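PDB 3W42: phosphoserine phosphatase RsbX from Bacillus subtilis, which dephosphorylates the stressosome protein RsbS on phosphoserine and so acts as a negative regulator of the general stress factor sigma-B. Local coordinates for residues F112-P117 with S149-H154; Q11-Q16 with Y193-L198; F102-V107 with F122-I127. All blocks are in the same frame, centred on the assembly; numbering follows the deposited sequence. Where two conformers were deposited one is given.

Interaction 1: residues F112-P117 with S149-H154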
loop_
_atom_site.group_PDB
_atom_site.type_symbol
_atom_site.label_atom_id
_atom_site.label_comp_id
_atom_site.label_asym_id
_atom_site.label_seq_id
_atom_site.Cartn_x
_atom_site.Cartn_y
_atom_site.Cartn_z
ATOM N N PHE A 112 -1.063 -2.977 -5.991
ATOM C CA PHE A 112 -0.481 -1.699 -6.331
ATOM C C PHE A 112 -0.702 -1.459 -7.812
ATOM O O PHE A 112 -0.429 -2.327 -8.655
ATOM C CB PHE A 112 1.041 -1.712 -6.049
ATOM C CG PHE A 112 1.817 -0.519 -6.507
ATOM C CD1 PHE A 112 1.429 0.793 -6.264
ATOM C CD2 PHE A 112 3.070 -0.686 -7.117
ATOM C CE1 PHE A 112 2.238 1.850 -6.623
ATOM C CE2 PHE A 112 3.875 0.353 -7.483
ATOM C CZ PHE A 112 3.464 1.653 -7.247
ATOM N N ILE A 113 -1.224 -0.269 -8.141
ATOM C CA ILE A 113 -1.449 0.147 -9.504
ATOM C C ILE A 113 -0.929 1.561 -9.655
ATOM O O ILE A 113 -1.350 2.438 -8.880
ATOM C CB ILE A 113 -3.013 0.109 -9.881
ATOM C CG1 ILE A 113 -3.626 -1.274 -9.604
ATOM C CG2 ILE A 113 -3.122 0.526 -11.347
ATOM C CD1 ILE A 113 -4.185 -1.482 -8.246
ATOM N N LEU A 114 -0.050 1.800 -10.604
ATOM C CA LEU A 114 0.466 3.144 -10.912
ATOM C C LEU A 114 0.096 3.443 -12.360
ATOM O O LEU A 114 0.455 2.728 -13.275
ATOM C CB LEU A 114 1.947 3.248 -10.615
ATOM C CG LEU A 114 2.589 4.661 -10.846
ATOM C CD1 LEU A 114 3.712 4.947 -9.794
ATOM C CD2 LEU A 114 3.000 4.892 -12.295
ATOM N N HIS A 115 -0.672 4.514 -12.538
ATOM C CA HIS A 115 -1.200 4.988 -13.824
ATOM C C HIS A 115 -0.364 6.150 -14.280
ATOM O O HIS A 115 -0.193 7.110 -13.578
ATOM C CB HIS A 115 -2.664 5.505 -13.639
ATOM C CG HIS A 115 -3.235 6.164 -14.870
ATOM N ND1 HIS A 115 -3.707 5.489 -15.965
ATOM C CD2 HIS A 115 -3.246 7.457 -15.227
ATOM C CE1 HIS A 115 -4.024 6.330 -16.929
ATOM N NE2 HIS A 115 -3.705 7.548 -16.507
ATOM N N SER A 116 0.129 6.045 -15.519
ATOM C CA SER A 116 0.948 7.031 -16.180
ATOM C C SER A 116 0.063 7.901 -17.077
ATOM O O SER A 116 -0.799 7.356 -17.754
ATOM C CB SER A 116 1.943 6.198 -17.024
ATOM O OG SER A 116 2.855 7.062 -17.643
ATOM N N PRO A 117 0.324 9.174 -17.197
ATOM C CA PRO A 117 -0.544 10.024 -18.112
ATOM C C PRO A 117 -0.571 9.521 -19.475
ATOM O O PRO A 117 -1.587 9.580 -20.158
ATOM C CB PRO A 117 0.179 11.399 -18.007
ATOM C CG PRO A 117 0.732 11.359 -16.607
ATOM C CD PRO A 117 1.329 9.993 -16.429
ATOM N N SER A 149 1.796 11.030 -12.747
ATOM C CA SER A 149 1.387 9.678 -12.376
ATOM C C SER A 149 0.563 9.654 -11.116
ATOM O O SER A 149 0.776 10.465 -10.208
ATOM C CB SER A 149 2.619 8.785 -12.221
ATOM O OG SER A 149 3.325 8.630 -13.449
ATOM N N LYS A 150 -0.386 8.721 -11.056
ATOM C CA LYS A 150 -1.277 8.552 -9.920
ATOM C C LYS A 150 -1.285 7.062 -9.536
ATOM O O LYS A 150 -1.302 6.214 -10.444
ATOM C CB LYS A 150 -2.698 9.008 -10.252
ATOM C CG LYS A 150 -2.810 10.492 -10.436
ATOM C CD LYS A 150 -4.060 11.017 -11.090
ATOM C CE LYS A 150 -3.959 10.899 -12.612
ATOM N NZ LYS A 150 -5.185 11.231 -13.291
ATOM N N PHE A 151 -1.296 6.735 -8.258
ATOM C CA PHE A 151 -1.211 5.367 -7.839
ATOM C C PHE A 151 -2.162 5.058 -6.689
ATOM O O PHE A 151 -2.555 5.966 -5.934
ATOM C CB PHE A 151 0.193 4.909 -7.531
ATOM C CG PHE A 151 0.820 5.529 -6.294
ATOM C CD1 PHE A 151 0.561 5.011 -5.051
ATOM C CD2 PHE A 151 1.653 6.629 -6.392
ATOM C CE1 PHE A 151 1.171 5.637 -3.879
ATOM C CE2 PHE A 151 2.230 7.190 -5.238
ATOM C CZ PHE A 151 1.994 6.694 -4.010
ATOM N N ILE A 152 -2.415 3.789 -6.492
ATOM C CA ILE A 152 -3.086 3.263 -5.317
ATOM C C ILE A 152 -2.398 2.013 -4.845
ATOM O O ILE A 152 -1.956 1.181 -5.672
ATOM C CB ILE A 152 -4.576 3.015 -5.599
ATOM C CG1 ILE A 152 -5.363 2.672 -4.308
ATOM C CG2 ILE A 152 -4.800 1.930 -6.652
ATOM C CD1 ILE A 152 -6.884 2.577 -4.507
ATOM N N ILE A 153 -2.348 1.815 -3.548
ATOM C CA ILE A 153 -2.045 0.539 -2.897
ATOM C C ILE A 153 -3.252 0.185 -2.055
ATOM O O ILE A 153 -3.687 1.048 -1.268
ATOM C CB ILE A 153 -0.799 0.594 -1.998
ATOM C CG1 ILE A 153 0.433 1.031 -2.812
ATOM C CG2 ILE A 153 -0.542 -0.740 -1.351
ATOM C CD1 ILE A 153 1.650 1.381 -1.898
ATOM N N HIS A 154 -3.816 -1.007 -2.169
ATOM C CA HIS A 154 -5.034 -1.326 -1.411
ATOM C C HIS A 154 -5.087 -2.755 -0.957
ATOM O O HIS A 154 -4.589 -3.692 -1.634
ATOM C CB HIS A 154 -6.271 -0.985 -2.228
ATOM C CG HIS A 154 -6.534 -1.824 -3.428
ATOM N ND1 HIS A 154 -7.165 -3.047 -3.344
ATOM C CD2 HIS A 154 -6.314 -1.645 -4.761
ATOM C CE1 HIS A 154 -7.291 -3.544 -4.591
ATOM N NE2 HIS A 154 -6.785 -2.702 -5.467
HETATM O O HOH W 1 4.706 7.060 -15.109
#
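The shortest polar bond between the two segments runs from His115 N to Lys150 O, 2.8 Å long, with 171° at the hydrogen. Lys150 N returns a bond to His115 O, and a second reciprocal pair joins Ile113 with Ile152. Leu114 faces Phe151 between these two pairs, in a non-hydrogen-bonded position, and Phe112 faces Ile153 just beyond the Ile113-Ile152 pair; Phe151 CA, 3.1 Å from Ile113 O, directs its hydrogen at that oxygen. This is a regular antiparallel pairing of strands 111-115 and 150-154 in one sheet of the alpha-beta-beta-alpha sandwich of PPM-type phosphatases. Phe112, Leu114, Phe151 and Ile153 occupy the face turned to the other sheet, where Leu93 of strand 88-96 meets Phe112, Phe151 and Ile153. With its CG anti to the backbone N (chi1 173°), Phe112 swings its ring across the neighbouring strand and directs an edge to the face of Phe151, offset, the planes 74° apart. Its CD1 also touches Ile153 CG1 at 3.6 Å. On the other face Ile113 and Ile152 lie side by side, CD1 of Ile113 3.8 Å from CG2 of Ile152, and helix 163-169 packs on Ile113 through Ile163 and Leu167; the ammonium of Lys150 is bonded to Leu167 O and Gly170 O. Past the paired strands, one water donates to Ser149 OG (2.7 Å) and also bonds Ser116 OG, while Ser149 OG has a further partner in Glu146 O.

Interaction 2: residues Q11-Q16 with Y193-L198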
loop_
_atom_site.group_PDB
_atom_site.type_symbol
_atom_site.label_atom_id
_atom_site.label_comp_id
_atom_site.label_asym_id
_atom_site.label_seq_id
_atom_site.Cartn_x
_atom_site.Cartn_y
_atom_site.Cartn_z
ATOM N N GLN A 11 1.041 14.437 -3.456
ATOM C CA GLN A 11 -0.089 14.519 -2.548
ATOM C C GLN A 11 -0.617 13.122 -2.291
ATOM O O GLN A 11 -0.684 12.316 -3.239
ATOM C CB GLN A 11 -1.154 15.522 -2.908
ATOM C CG GLN A 11 -1.905 15.205 -4.115
ATOM C CD GLN A 11 -3.127 16.019 -4.388
ATOM O OE1 GLN A 11 -4.034 15.312 -5.001
ATOM N NE2 GLN A 11 -3.092 17.385 -4.265
ATOM N N THR A 12 -0.942 12.835 -1.046
ATOM C CA THR A 12 -1.367 11.517 -0.663
ATOM C C THR A 12 -2.671 11.550 0.173
ATOM O O THR A 12 -2.995 12.562 0.814
ATOM C CB THR A 12 -0.312 10.754 0.125
ATOM O OG1 THR A 12 0.003 11.457 1.346
ATOM C CG2 THR A 12 0.988 10.553 -0.667
ATOM N N LEU A 13 -3.345 10.436 0.165
ATOM C CA LEU A 13 -4.544 10.215 0.966
ATOM C C LEU A 13 -4.535 8.777 1.427
ATOM O O LEU A 13 -4.361 7.875 0.585
ATOM C CB LEU A 13 -5.778 10.596 0.167
ATOM C CG LEU A 13 -7.145 10.463 0.906
ATOM C CD1 LEU A 13 -8.133 11.427 0.270
ATOM C CD2 LEU A 13 -7.659 9.042 0.873
ATOM N N VAL A 14 -4.712 8.565 2.716
ATOM C CA VAL A 14 -4.863 7.233 3.283
ATOM C C VAL A 14 -6.303 7.097 3.778
ATOM O O VAL A 14 -6.789 8.000 4.512
ATOM C CB VAL A 14 -3.917 6.966 4.435
ATOM C CG1 VAL A 14 -4.142 5.531 4.987
ATOM C CG2 VAL A 14 -2.529 7.280 4.070
ATOM N N TYR A 15 -6.984 6.033 3.410
ATOM C CA TYR A 15 -8.329 5.692 3.847
ATOM C C TYR A 15 -8.254 4.375 4.561
ATOM O O TYR A 15 -7.644 3.415 4.060
ATOM C CB TYR A 15 -9.227 5.564 2.623
ATOM C CG TYR A 15 -10.669 5.094 2.944
ATOM C CD1 TYR A 15 -10.927 3.718 3.233
ATOM C CD2 TYR A 15 -11.689 5.938 2.947
ATOM C CE1 TYR A 15 -12.183 3.254 3.656
ATOM C CE2 TYR A 15 -13.023 5.431 3.306
ATOM C CZ TYR A 15 -13.206 4.122 3.675
ATOM O OH TYR A 15 -14.501 3.658 4.015
ATOM N N GLN A 16 -8.915 4.267 5.728
ATOM C CA GLN A 16 -9.082 2.976 6.350
ATOM C C GLN A 16 -10.408 2.910 7.059
ATOM O O GLN A 16 -10.775 3.851 7.793
ATOM C CB GLN A 16 -7.954 2.685 7.355
ATOM C CG GLN A 16 -8.044 1.284 7.932
ATOM C CD GLN A 16 -6.874 0.940 8.740
ATOM O OE1 GLN A 16 -6.845 1.286 9.939
ATOM N NE2 GLN A 16 -5.929 0.213 8.199
ATOM N N TYR A 193 -6.626 1.860 1.795
ATOM C CA TYR A 193 -5.910 2.219 0.576
ATOM C C TYR A 193 -5.103 3.465 0.810
ATOM O O TYR A 193 -5.426 4.316 1.633
ATOM C CB TYR A 193 -6.839 2.353 -0.666
ATOM C CG TYR A 193 -7.940 3.359 -0.605
ATOM C CD1 TYR A 193 -7.731 4.701 -0.833
ATOM C CD2 TYR A 193 -9.242 2.954 -0.370
ATOM C CE1 TYR A 193 -8.807 5.604 -0.824
ATOM C CE2 TYR A 193 -10.291 3.843 -0.390
ATOM C CZ TYR A 193 -10.085 5.146 -0.599
ATOM O OH TYR A 193 -11.171 6.002 -0.604
ATOM N N ILE A 194 -4.022 3.579 0.028
ATOM C CA ILE A 194 -3.187 4.761 -0.054
ATOM C C ILE A 194 -3.221 5.218 -1.490
ATOM O O ILE A 194 -2.923 4.445 -2.388
ATOM C CB ILE A 194 -1.752 4.507 0.387
ATOM C CG1 ILE A 194 -1.644 3.995 1.818
ATOM C CG2 ILE A 194 -0.891 5.756 0.154
ATOM C CD1 ILE A 194 -0.220 3.729 2.317
ATOM N N LEU A 195 -3.578 6.472 -1.720
ATOM C CA LEU A 195 -3.549 7.124 -3.000
ATOM C C LEU A 195 -2.385 8.103 -3.058
ATOM O O LEU A 195 -2.148 8.842 -2.073
ATOM C CB LEU A 195 -4.797 7.927 -3.214
ATOM C CG LEU A 195 -6.064 7.096 -3.409
ATOM C CD1 LEU A 195 -7.321 7.881 -3.351
ATOM C CD2 LEU A 195 -5.959 6.459 -4.973
ATOM N N GLY A 196 -1.750 8.244 -4.211
ATOM C CA GLY A 196 -0.777 9.271 -4.434
ATOM C C GLY A 196 -0.919 9.867 -5.828
ATOM O O GLY A 196 -1.254 9.212 -6.785
ATOM N N GLN A 197 -0.642 11.162 -5.884
ATOM C CA GLN A 197 -0.546 11.924 -7.129
ATOM C C GLN A 197 0.840 12.558 -7.122
ATOM O O GLN A 197 1.159 13.329 -6.217
ATOM C CB GLN A 197 -1.660 12.959 -7.249
ATOM C CG GLN A 197 -1.484 13.842 -8.469
ATOM C CD GLN A 197 -2.654 14.767 -8.639
ATOM O OE1 GLN A 197 -3.187 14.852 -9.768
ATOM N NE2 GLN A 197 -3.030 15.459 -7.628
ATOM N N LEU A 198 1.635 12.238 -8.154
ATOM C CA LEU A 198 3.071 12.616 -8.203
ATOM C C LEU A 198 3.280 13.755 -9.160
ATOM O O LEU A 198 2.827 13.709 -10.340
ATOM C CB LEU A 198 3.867 11.388 -8.698
ATOM C CG LEU A 198 3.928 10.259 -7.665
ATOM C CD1 LEU A 198 4.210 8.939 -8.289
ATOM C CD2 LEU A 198 5.027 10.596 -6.610
#
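Two different first torsions bring the tyrosines of this contact together: the ring of Tyr193 is set between its own backbone N and carbonyl carbon (chi1 59°), which leans it across to strand 10-17, while Tyr15, with CG anti to N (chi1 176°), carries its ring onward, away from Tyr193, leaving CB over the Tyr193 ring. Strands 10-17 and 191-198 are antiparallel neighbours in the sheet of the PP2C-like sandwich that carries both chain ends, so residues near the N terminus pair with those near the C terminus. Six backbone bonds, two at each of the pairs Gln11-Gln197, Leu13-Leu195 and Tyr15-Tyr193, fix the register; the shortest is Leu195 N to Leu13 O at 2.8 Å. Thr12 faces Gly196 and Val14 faces Ile194 in the alternate positions, on the side packed against strand 27-33, where Val14 CG2 lies 4.1 Å from Ile194 CG1. Leu13 and Leu195 look instead to helix 173-179, and Leu13 CD2 comes within 4.0 Å of Tyr193 CE1. The helix also holds the Tyr193 hydroxyl through Ser177 OG. At the other end the side chains of Gln11 and Gln197 lie side by side, their amide planes turned 54° apart, and Gln11 OE1 accepts from Val173 N. Although the tyrosine rings are nearly parallel, they barely overlap; the CH-pi contact puts Tyr15 CB 3.5 Å from the Tyr193 ring centroid.

Interaction 3: residues F102-V107 with F122-I127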
loop_
_atom_site.group_PDB
_atom_site.type_symbol
_atom_site.label_atom_id
_atom_site.label_comp_id
_atom_site.label_asym_id
_atom_site.label_seq_id
_atom_site.Cartn_x
_atom_site.Cartn_y
_atom_site.Cartn_z
ATOM N N PHE A 102 10.731 4.803 -8.494
ATOM C CA PHE A 102 10.150 4.038 -7.429
ATOM C C PHE A 102 10.695 2.654 -7.376
ATOM O O PHE A 102 11.144 2.094 -8.391
ATOM C CB PHE A 102 8.597 4.060 -7.519
ATOM C CG PHE A 102 7.995 3.245 -8.613
ATOM C CD1 PHE A 102 7.679 1.925 -8.445
ATOM C CD2 PHE A 102 7.741 3.841 -9.844
ATOM C CE1 PHE A 102 7.103 1.209 -9.397
ATOM C CE2 PHE A 102 7.112 3.115 -10.875
ATOM C CZ PHE A 102 6.763 1.812 -10.581
ATOM N N THR A 103 10.618 2.055 -6.180
ATOM C CA THR A 103 10.997 0.686 -5.980
ATOM C C THR A 103 9.821 0.030 -5.170
ATOM O O THR A 103 9.228 0.661 -4.288
ATOM C CB THR A 103 12.277 0.542 -5.245
ATOM O OG1 THR A 103 12.312 1.340 -4.064
ATOM C CG2 THR A 103 13.499 0.852 -6.130
ATOM N N TYR A 104 9.520 -1.207 -5.484
ATOM C CA TYR A 104 8.341 -1.877 -4.963
ATOM C C TYR A 104 8.595 -3.323 -4.746
ATOM O O TYR A 104 9.156 -4.021 -5.618
ATOM C CB TYR A 104 7.169 -1.711 -5.990
ATOM C CG TYR A 104 5.889 -2.367 -5.581
ATOM C CD1 TYR A 104 5.124 -1.814 -4.536
ATOM C CD2 TYR A 104 5.464 -3.553 -6.157
ATOM C CE1 TYR A 104 3.928 -2.421 -4.155
ATOM C CE2 TYR A 104 4.271 -4.171 -5.748
ATOM C CZ TYR A 104 3.519 -3.580 -4.745
ATOM O OH TYR A 104 2.347 -4.136 -4.303
ATOM N N CYS A 105 8.152 -3.855 -3.602
ATOM C CA CYS A 105 8.255 -5.266 -3.308
ATOM C C CYS A 105 7.024 -5.656 -2.515
ATOM O O CYS A 105 6.605 -4.942 -1.607
ATOM C CB CYS A 105 9.513 -5.592 -2.575
ATOM S SG CYS A 105 9.891 -7.330 -2.347
ATOM N N SER A 106 6.473 -6.832 -2.815
ATOM C CA SER A 106 5.211 -7.296 -2.254
ATOM C C SER A 106 5.188 -8.798 -2.158
ATOM O O SER A 106 5.766 -9.502 -3.013
ATOM C CB SER A 106 4.118 -6.788 -3.181
ATOM O OG SER A 106 2.837 -7.220 -2.802
ATOM N N VAL A 107 4.449 -9.311 -1.163
ATOM C CA VAL A 107 4.038 -10.719 -1.138
ATOM C C VAL A 107 2.565 -10.745 -0.716
ATOM O O VAL A 107 2.223 -10.185 0.320
ATOM C CB VAL A 107 4.873 -11.575 -0.184
ATOM C CG1 VAL A 107 4.348 -13.000 -0.121
ATOM C CG2 VAL A 107 6.373 -11.555 -0.619
ATOM N N PHE A 122 1.554 0.406 -14.452
ATOM C CA PHE A 122 2.259 -0.640 -13.734
ATOM C C PHE A 122 1.237 -1.291 -12.834
ATOM O O PHE A 122 0.676 -0.617 -11.961
ATOM C CB PHE A 122 3.405 -0.069 -12.951
ATOM C CG PHE A 122 4.148 -1.145 -12.165
ATOM C CD1 PHE A 122 4.685 -2.237 -12.799
ATOM C CD2 PHE A 122 4.177 -1.113 -10.773
ATOM C CE1 PHE A 122 5.319 -3.282 -12.085
ATOM C CE2 PHE A 122 4.891 -2.097 -10.053
ATOM C CZ PHE A 122 5.471 -3.173 -10.709
ATOM N N TYR A 123 0.975 -2.571 -13.019
ATOM C CA TYR A 123 -0.127 -3.252 -12.351
ATOM C C TYR A 123 0.288 -4.709 -12.203
ATOM O O TYR A 123 -0.251 -5.625 -12.865
ATOM C CB TYR A 123 -1.442 -3.123 -13.127
ATOM C CG TYR A 123 -2.696 -3.499 -12.333
ATOM C CD1 TYR A 123 -2.741 -4.136 -11.096
ATOM C CD2 TYR A 123 -3.886 -3.106 -12.891
ATOM C CE1 TYR A 123 -4.044 -4.400 -10.490
ATOM C CE2 TYR A 123 -5.140 -3.367 -12.335
ATOM C CZ TYR A 123 -5.188 -4.027 -11.112
ATOM O OH TYR A 123 -6.363 -4.309 -10.404
ATOM N N PRO A 124 1.227 -4.975 -11.310
ATOM C CA PRO A 124 1.693 -6.315 -11.141
ATOM C C PRO A 124 0.616 -7.281 -10.664
ATOM O O PRO A 124 -0.227 -6.911 -9.862
ATOM C CB PRO A 124 2.846 -6.199 -10.124
ATOM C CG PRO A 124 2.524 -4.967 -9.396
ATOM C CD PRO A 124 1.934 -4.042 -10.409
ATOM N N LEU A 125 0.720 -8.526 -11.063
ATOM C CA LEU A 125 -0.114 -9.561 -10.507
ATOM C C LEU A 125 0.273 -9.801 -9.079
ATOM O O LEU A 125 1.420 -9.609 -8.654
ATOM C CB LEU A 125 0.084 -10.865 -11.260
ATOM C CG LEU A 125 -0.438 -10.829 -12.673
ATOM C CD1 LEU A 125 -0.219 -12.245 -13.215
ATOM C CD2 LEU A 125 -1.936 -10.333 -12.689
ATOM N N PRO A 126 -0.693 -10.271 -8.255
ATOM C CA PRO A 126 -0.387 -10.594 -6.851
ATOM C C PRO A 126 0.571 -11.763 -6.772
ATOM O O PRO A 126 0.452 -12.690 -7.582
ATOM C CB PRO A 126 -1.756 -10.874 -6.247
ATOM C CG PRO A 126 -2.554 -11.440 -7.387
ATOM C CD PRO A 126 -2.041 -10.745 -8.611
ATOM N N ILE A 127 1.496 -11.759 -5.856
ATOM C CA ILE A 127 2.410 -12.841 -5.549
ATOM C C ILE A 127 1.674 -13.799 -4.583
ATOM O O ILE A 127 1.200 -13.357 -3.534
ATOM C CB ILE A 127 3.725 -12.251 -4.960
ATOM C CG1 ILE A 127 4.440 -11.336 -5.984
ATOM C CG2 ILE A 127 4.568 -13.343 -4.394
ATOM C CD1 ILE A 127 5.130 -12.077 -7.118
HETATM O O HOH W 2 2.154 -9.399 -4.212
#
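Strand 101-107 and the irregular chain 122-127 run in roughly the same direction, 24° apart end to end, yet they are joined by side chains and a water rather than by direct backbone bonds. They draw together at one end, where the CA atoms of Val107 and Ile127 are 5.2 Å apart; elsewhere the gap is filled by aromatic rings and a proline. The ring of Phe122 reaches the strand with CG anti to its backbone N (chi1 179°), and its CD2 and CE2 side lies against Phe102, CZ of Phe102 being 3.9 Å from CD2 of Phe122. The two rings are inclined to each other by 49°, an oblique meeting. Tyr104 CD2 approaches the edge of Phe122, near the plane of that ring, while CE2 of the same tyrosine touches Pro124 CG at 4.1 Å. Pro124 in turn lays its CD over the centre of one face of Phe122, 3.5 Å above the plane, so that Pro124 and the Phe122 ring pack on each other as well as on the strand. The Tyr104 hydroxyl is bonded to Ser91 OG. Towards the close end, a water accepts from Ile127 N (3.0 Å) and bonds Ser106 OG (2.7 Å), which is also held by Ser91 OG and Ala90 O; beside it Ile127 CG1 rests 3.7 Å from Ser106 O. Phe122 ends a short edge strand of one sheet and strand 101-107 belongs to the other, so the contact bridges the two sheets of the beta sandwich characteristic of PPM-type phosphatases, at the 121-122 edge of one of them.

In the fold
Interactions 1 and 2 are successive pairings in a single sheet: strands 150-154 and 191-198 are neighbours, joined by probable backbone hydrogen bonds such as Ser149 O to Leu198 N (2.8 Å) and Ile153 O to Ile194 N (2.9 Å). Interaction 3 adjoins interaction 1 from the other side, Leu114 O probably bonding Phe122 N at 2.8 Å, and carries the contact over to the second sheet, whose Tyr104 meets the Phe112 ring of the first. Interactions 2 and 3 do not touch; their centres are about 17 Å apart. The manganese ion held by Asp44, Asp156 and Asp189 is about 9 Å from the His154 side chain, about 12 Å from that of Tyr193 and about 13 Å from that of Ser106.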